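Local coordinates for protein diaminopropionate ammonia-lyase (Escherichia coli, PDB 4D9I) that uses pyridoxal 5'-phosphate to catalyse alpha,beta-elimination from both L- and D-2,3-diaminopropionate, yielding pyruvate and ammonia as a homodimeric lyase, at residues Ala116-Gly121 with Asp170-Thr175; Ala138-Pro143 with Ala159-Thr164; Thr284-Leu289 with Ser336-Ala341. One frame throughout, in Å; residues are numbered along the deposited sequence.

Following the chain from the N terminus, the first of these segments is on strand 114-118, which leads into the loop carrying Asp-120. Contact 1 closes a loop on this strand when helix 168-182 returns to cover it. Contact 2 lies wholly within that loop: strand 137-142 is rejoined by strand 160-163 after helix 148-155, and helix 168-182 follows. Both contacts reach the same four-stranded parallel sheet, in which strands 114-118 and 137-142 are neighbours, and their centres are 7 Å apart. Contact 3 opens only after contact 1 has closed; it joins the 284-289 loop to helix 338-352. It meets contact 1 through the backbone N of Gly-288 and the carboxylate of Asp-120.

Contact 1 of 3, residues Ala116-Gly121 with Asp170-Thr175; sequences ATTTDG and DTVRLT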
# COMPACT_ATOMS: atom_id res chain seq x y z
N ALA B 116 31.63 13.83 -16.05
CA ALA B 116 31.86 13.78 -14.60
C ALA B 116 30.72 14.45 -13.84
O ALA B 116 30.29 15.56 -14.20
CB ALA B 116 33.20 14.40 -14.25
N THR B 117 30.23 13.78 -12.80
CA THR B 117 29.00 14.19 -12.18
C THR B 117 28.94 13.82 -10.70
O THR B 117 29.39 12.74 -10.33
CB THR B 117 27.82 13.53 -12.93
OG1 THR B 117 27.77 14.05 -14.26
CG2 THR B 117 26.50 13.77 -12.24
N THR B 118 28.40 14.72 -9.89
CA THR B 118 27.98 14.43 -8.52
C THR B 118 26.46 14.24 -8.45
O THR B 118 25.71 14.97 -9.10
CB THR B 118 28.42 15.52 -7.51
OG1 THR B 118 29.83 15.43 -7.29
CG2 THR B 118 27.72 15.32 -6.17
N THR B 119 26.02 13.27 -7.65
CA THR B 119 24.62 12.93 -7.54
C THR B 119 24.29 12.26 -6.21
O THR B 119 25.15 11.63 -5.58
CB THR B 119 24.18 11.97 -8.66
OG1 THR B 119 22.74 11.90 -8.68
CG2 THR B 119 24.78 10.57 -8.43
N ASP B 120 23.04 12.37 -5.79
CA ASP B 120 22.61 11.62 -4.62
C ASP B 120 21.74 10.45 -5.09
O ASP B 120 21.14 9.74 -4.28
CB ASP B 120 21.89 12.52 -3.62
CG ASP B 120 20.64 13.15 -4.19
OD1 ASP B 120 20.00 13.96 -3.48
OD2 ASP B 120 20.30 12.83 -5.36
N GLY B 121 21.68 10.24 -6.41
CA GLY B 121 20.87 9.16 -6.94
C GLY B 121 20.53 9.21 -8.41
O GLY B 121 21.24 8.63 -9.23
N ASP B 170 30.07 19.87 -0.93
CA ASP B 170 31.52 19.65 -0.99
C ASP B 170 31.91 18.66 -2.08
O ASP B 170 32.88 18.89 -2.81
CB ASP B 170 32.06 19.14 0.35
CG ASP B 170 31.86 20.14 1.49
OD1 ASP B 170 32.05 21.35 1.28
OD2 ASP B 170 31.52 19.69 2.61
N THR B 171 31.17 17.56 -2.18
CA THR B 171 31.42 16.51 -3.17
C THR B 171 31.35 17.05 -4.61
O THR B 171 32.12 16.61 -5.47
CB THR B 171 30.44 15.33 -2.98
OG1 THR B 171 30.64 14.75 -1.69
CG2 THR B 171 30.63 14.26 -4.05
N VAL B 172 30.43 17.98 -4.85
CA VAL B 172 30.30 18.64 -6.15
C VAL B 172 31.60 19.35 -6.52
O VAL B 172 32.04 19.29 -7.66
CB VAL B 172 29.11 19.63 -6.20
CG1 VAL B 172 29.11 20.42 -7.50
CG2 VAL B 172 27.79 18.89 -6.07
N ARG B 173 32.20 20.01 -5.52
CA ARG B 173 33.48 20.69 -5.69
C ARG B 173 34.60 19.70 -6.04
O ARG B 173 35.42 19.98 -6.92
CB ARG B 173 33.83 21.50 -4.43
CG ARG B 173 33.34 22.95 -4.42
CD ARG B 173 31.82 23.08 -4.35
N LEU B 174 34.61 18.54 -5.39
CA LEU B 174 35.56 17.48 -5.75
C LEU B 174 35.40 17.04 -7.22
O LEU B 174 36.40 16.78 -7.90
CB LEU B 174 35.46 16.28 -4.80
N THR B 175 34.16 16.96 -7.70
CA THR B 175 33.88 16.63 -9.11
C THR B 175 34.49 17.67 -10.06
O THR B 175 35.12 17.30 -11.05
CB THR B 175 32.36 16.43 -9.37
OG1 THR B 175 31.94 15.19 -8.80
CG2 THR B 175 32.04 16.38 -10.87
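Thr-118 on strand 114-118 packs against Thr-171, Val-172 and Thr-175 of helix 168-182, a buried helix-on-sheet contact in an alpha/beta layer of this fold type II PLP enzyme. The strand is an inner one of the four-stranded parallel sheet. Over the contact the axes are 7.5 Å apart and run nearly antiparallel, at 174°, as expected where a helix returns across a parallel sheet.

Most of the strand's share falls on Thr-118. Its CG2 stands anti to the backbone N and its OG1 beside that N (chi1 -73°), which sends the methyl to Val-172 CG2 at 3.6 Å while the hydroxyl turns to the helix backbone and Thr-175. The methyl also comes close to Thr-171 CG2, at 3.8 Å, and so touches two successive residues of the helix. Thr-171 directs its own hydroxyl elsewhere, to the carbonyl of Asn-167. Further up the helix, Thr-175 CG2 lies against the strand backbone, 3.7 Å from Thr-117 N, with the CB of Ala-116 close by.

The other side of the sheet differs: Thr-117 points away from helix 168-182, touches helix 122-133, and bonds through OG1 to the carbonyl of Val-187. Beyond the strand, the chain turns through an ST turn, Thr-119 OG1 accepting from Gly-121 N at 3.0 Å. Asp-120, the inferred proton acceptor for the L-substrate, sits within this turn and takes no part in the helix packing.

The polar centre of the contact is the hydroxyl pair Thr-118 OG1 and Thr-175 OG1, 2.6 Å apart, in which either may donate; a weak contact from Thr-118 OG1 to Thr-171 O, at 3.2 Å, is not settled, since the one proton of Thr-118 could go to either oxygen.

Contact 2 of 3, residues Ala138-Pro143 with Ala159-Thr164; sequences AVIYMP and AECIVT
Strand residues Ala-138 to Met-142 and Glu-160 to Val-163 pair in parallel through backbone bonds that alternate in direction, and Thr-164, just past the strand, adds the fifth. Glu-160 N reaches Ala-138 O at 3.1 Å, and Ile-140 uses both its N and its O, toward Glu-160 O and Ile-162 N. Met-142 does the same, its N meeting Ile-162 O at 2.8 Å and its O receiving Thr-164 N. The straightest of these bonds is Met-142 N to Ile-162 O, with an angle of 171° at the hydrogen. The strand axes diverge by 19°, yet every paired CA stays close to its partner.

Side chains of the paired residues alternate between the two faces. On one, Met-142 leans on Cys-161: with SG anti to its backbone N (chi1 -171°), the cysteine brings its sulfur 3.8 Å from Met-142 SD. On the other face, Tyr-141 and Ile-162 run side by side, Ile-162 CD1 lying 4.2 Å from ring atom CE1, while Val-139 CG1 meets the same ring at its edge, in plane. At the Ala-138 end of the pairing, Ala-138 CB and Ala-159 CB touch at 3.9 Å.

The two faces have different covers. Ile-140, Met-142, Cys-161 and Val-163 face helix 148-155, the crossover of this beta-alpha-beta unit, whereas Tyr-141 packs on helix 168-182, to which Thr-164 OG1 also bonds through Thr-171 OG1. Strand 114-118 flanks strand 137-142 on its far side, and strand 160-163 forms the outer end of the sheet within the chain.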
# COMPACT_ATOMS: atom_id res chain seq x y z
N ALA B 138 31.80 7.70 -18.06
CA ALA B 138 31.24 8.53 -17.01
C ALA B 138 31.90 8.26 -15.66
O ALA B 138 32.24 7.12 -15.34
CB ALA B 138 29.72 8.34 -16.93
N VAL B 139 32.08 9.32 -14.88
CA VAL B 139 32.66 9.20 -13.53
C VAL B 139 31.72 9.92 -12.54
O VAL B 139 31.62 11.14 -12.54
CB VAL B 139 34.11 9.74 -13.45
CG1 VAL B 139 34.71 9.52 -12.06
CG2 VAL B 139 35.00 9.06 -14.48
N ILE B 140 31.03 9.13 -11.73
CA ILE B 140 30.02 9.66 -10.81
C ILE B 140 30.53 9.71 -9.37
O ILE B 140 31.10 8.74 -8.85
CB ILE B 140 28.71 8.81 -10.87
CG1 ILE B 140 28.26 8.58 -12.32
CG2 ILE B 140 27.61 9.43 -10.04
CD1 ILE B 140 28.14 9.80 -13.23
N TYR B 141 30.36 10.86 -8.72
CA TYR B 141 30.65 10.97 -7.28
C TYR B 141 29.33 11.00 -6.48
O TYR B 141 28.36 11.66 -6.88
CB TYR B 141 31.52 12.20 -6.99
CG TYR B 141 32.93 12.12 -7.57
CD1 TYR B 141 33.23 11.27 -8.63
CD2 TYR B 141 33.95 12.92 -7.07
CE1 TYR B 141 34.50 11.20 -9.16
CE2 TYR B 141 35.23 12.86 -7.60
CZ TYR B 141 35.50 11.99 -8.65
OH TYR B 141 36.76 11.93 -9.20
N MET B 142 29.29 10.28 -5.36
CA MET B 142 28.15 10.30 -4.45
C MET B 142 28.61 10.65 -3.02
O MET B 142 29.71 10.26 -2.62
CB MET B 142 27.38 8.96 -4.48
CG MET B 142 26.82 8.58 -5.85
SD MET B 142 25.69 7.17 -5.76
CE MET B 142 24.30 7.96 -4.97
N PRO B 143 27.79 11.42 -2.27
CA PRO B 143 28.23 11.89 -0.95
C PRO B 143 28.11 10.83 0.13
O PRO B 143 27.43 9.81 -0.08
CB PRO B 143 27.29 13.07 -0.65
CG PRO B 143 26.28 13.10 -1.75
CD PRO B 143 26.43 11.86 -2.58
N ALA B 159 29.81 2.75 -15.45
CA ALA B 159 30.42 4.00 -15.05
C ALA B 159 31.16 3.78 -13.74
O ALA B 159 30.85 2.85 -13.01
CB ALA B 159 29.33 5.05 -14.86
N GLU B 160 32.13 4.64 -13.44
CA GLU B 160 32.77 4.60 -12.13
C GLU B 160 31.87 5.31 -11.15
O GLU B 160 31.11 6.22 -11.54
CB GLU B 160 34.13 5.29 -12.13
CG GLU B 160 34.86 5.25 -13.46
CD GLU B 160 35.65 3.99 -13.68
OE1 GLU B 160 36.74 4.08 -14.27
OE2 GLU B 160 35.18 2.90 -13.27
N CYS B 161 31.93 4.90 -9.89
CA CYS B 161 31.11 5.52 -8.87
C CYS B 161 31.80 5.50 -7.51
O CYS B 161 31.99 4.45 -6.90
CB CYS B 161 29.73 4.88 -8.79
SG CYS B 161 28.61 5.79 -7.71
N ILE B 162 32.15 6.70 -7.04
CA ILE B 162 32.96 6.88 -5.85
C ILE B 162 32.11 7.55 -4.78
O ILE B 162 31.52 8.60 -5.01
CB ILE B 162 34.22 7.73 -6.17
CG1 ILE B 162 35.25 6.91 -6.98
CG2 ILE B 162 34.90 8.23 -4.91
CD1 ILE B 162 35.26 7.16 -8.48
N VAL B 163 32.01 6.90 -3.62
CA VAL B 163 31.31 7.47 -2.47
C VAL B 163 32.33 8.22 -1.63
O VAL B 163 33.29 7.63 -1.14
CB VAL B 163 30.61 6.39 -1.60
CG1 VAL B 163 29.82 7.03 -0.46
CG2 VAL B 163 29.69 5.52 -2.45
N THR B 164 32.14 9.53 -1.50
CA THR B 164 33.08 10.38 -0.77
C THR B 164 32.76 10.42 0.72
O THR B 164 31.87 9.72 1.20
CB THR B 164 33.12 11.81 -1.34
OG1 THR B 164 31.97 12.55 -0.88
CG2 THR B 164 33.17 11.80 -2.87

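Contact 3 of 3, residues Thr284-Leu289 with Ser336-Ala341; sequences TIMAGL and SGESGA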
# COMPACT_ATOMS: atom_id res chain seq x y z
N THR B 284 21.50 14.27 5.27
CA THR B 284 20.21 14.19 5.96
C THR B 284 19.00 14.22 5.00
O THR B 284 18.00 13.52 5.25
CB THR B 284 20.06 15.31 7.01
N ILE B 285 19.09 14.99 3.93
CA ILE B 285 17.95 15.30 3.04
C ILE B 285 17.50 14.14 2.13
O ILE B 285 18.35 13.46 1.53
CB ILE B 285 18.27 16.54 2.16
CG1 ILE B 285 18.53 17.78 3.03
CG2 ILE B 285 17.17 16.81 1.16
CD1 ILE B 285 17.45 18.10 4.04
N MET B 286 16.19 13.92 2.01
CA MET B 286 15.62 12.92 1.10
C MET B 286 16.20 13.05 -0.32
O MET B 286 16.21 14.14 -0.91
CB MET B 286 14.07 12.96 1.07
CG MET B 286 13.43 14.31 0.77
SD MET B 286 11.61 14.33 0.87
CE MET B 286 11.40 14.40 2.66
N ALA B 287 16.71 11.94 -0.84
CA ALA B 287 17.47 11.94 -2.09
C ALA B 287 16.66 12.57 -3.23
O ALA B 287 15.47 12.27 -3.39
CB ALA B 287 17.92 10.53 -2.45
N GLY B 288 17.28 13.47 -3.99
CA GLY B 288 16.57 14.15 -5.07
C GLY B 288 16.18 15.57 -4.71
O GLY B 288 16.13 16.45 -5.59
N LEU B 289 15.91 15.83 -3.44
CA LEU B 289 15.49 17.18 -3.05
C LEU B 289 16.53 17.95 -2.24
O LEU B 289 16.17 18.81 -1.44
CB LEU B 289 14.11 17.16 -2.37
CG LEU B 289 12.95 16.63 -3.23
CD1 LEU B 289 11.66 16.54 -2.41
CD2 LEU B 289 12.73 17.42 -4.51
N SER B 336 6.10 5.17 -5.58
CA SER B 336 6.67 6.52 -5.54
C SER B 336 7.66 6.62 -4.38
O SER B 336 7.29 6.35 -3.22
CB SER B 336 5.54 7.55 -5.35
OG SER B 336 6.00 8.88 -5.57
N GLY B 337 8.87 7.07 -4.69
CA GLY B 337 9.94 7.21 -3.69
C GLY B 337 9.69 8.42 -2.81
O GLY B 337 8.77 9.19 -3.04
N GLU B 338 10.54 8.61 -1.81
CA GLU B 338 10.34 9.70 -0.86
C GLU B 338 10.16 11.09 -1.52
O GLU B 338 9.15 11.78 -1.29
CB GLU B 338 11.47 9.73 0.17
CG GLU B 338 11.11 10.57 1.38
CD GLU B 338 12.13 10.45 2.49
OE1 GLU B 338 13.19 9.85 2.26
OE2 GLU B 338 11.88 10.96 3.59
N SER B 339 11.13 11.46 -2.36
CA SER B 339 11.04 12.69 -3.13
C SER B 339 9.98 12.69 -4.23
O SER B 339 9.47 13.75 -4.59
CB SER B 339 12.40 13.04 -3.73
OG SER B 339 13.29 13.38 -2.69
N GLY B 340 9.69 11.52 -4.78
CA GLY B 340 8.64 11.40 -5.78
C GLY B 340 7.25 11.71 -5.26
O GLY B 340 6.41 12.19 -6.00
N ALA B 341 7.03 11.44 -3.97
CA ALA B 341 5.68 11.40 -3.40
C ALA B 341 5.24 12.64 -2.62
O ALA B 341 4.07 12.74 -2.25
CB ALA B 341 5.52 10.15 -2.53
O HOH W 1 13.84 10.21 -2.43
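The first torsion of Met-286 (chi1 54°) sets CG between its backbone N and carbonyl carbon, and a bend at chi3 (78°) folds CE back toward Glu-338. Glu-338 is extended and crosses the methionine at about a right angle: its OE1 lies 3.4 Å from Met-286 CB and its OE2 3.6 Å from Met-286 CE, so the carboxylate touches the methionine side chain at both CB and CE. Ser-339 is turned with OG beside its own backbone N (chi1 -68°), which carries the hydroxyl to the loop. It donates to Ala-287 O from above the carbonyl plane; the separation of 2.5 Å is unusually short, and its exact value deserves caution. Leu-289 CG packs on the same OG at 3.3 Å.

A water supplies a second link. The carbonyl of Ala-287 thus takes two bonds, from the Ser-339 hydroxyl and, at 2.8 Å, from this water, which in turn accepts from Ser-339 N at 3.0 Å.

Met-286 to Leu-289 form a type II beta turn, with Gly-288 at the third position, where its positive phi favours glycine. Gly-288 N is hydrogen-bonded to OD1 of Asp-120, the inferred proton acceptor for L-diaminopropionate, and Gly-288 O to a bound Tris molecule, probably from the crystallisation liquor, consistent with a place at the edge of the active site of this fold type II PLP enzyme.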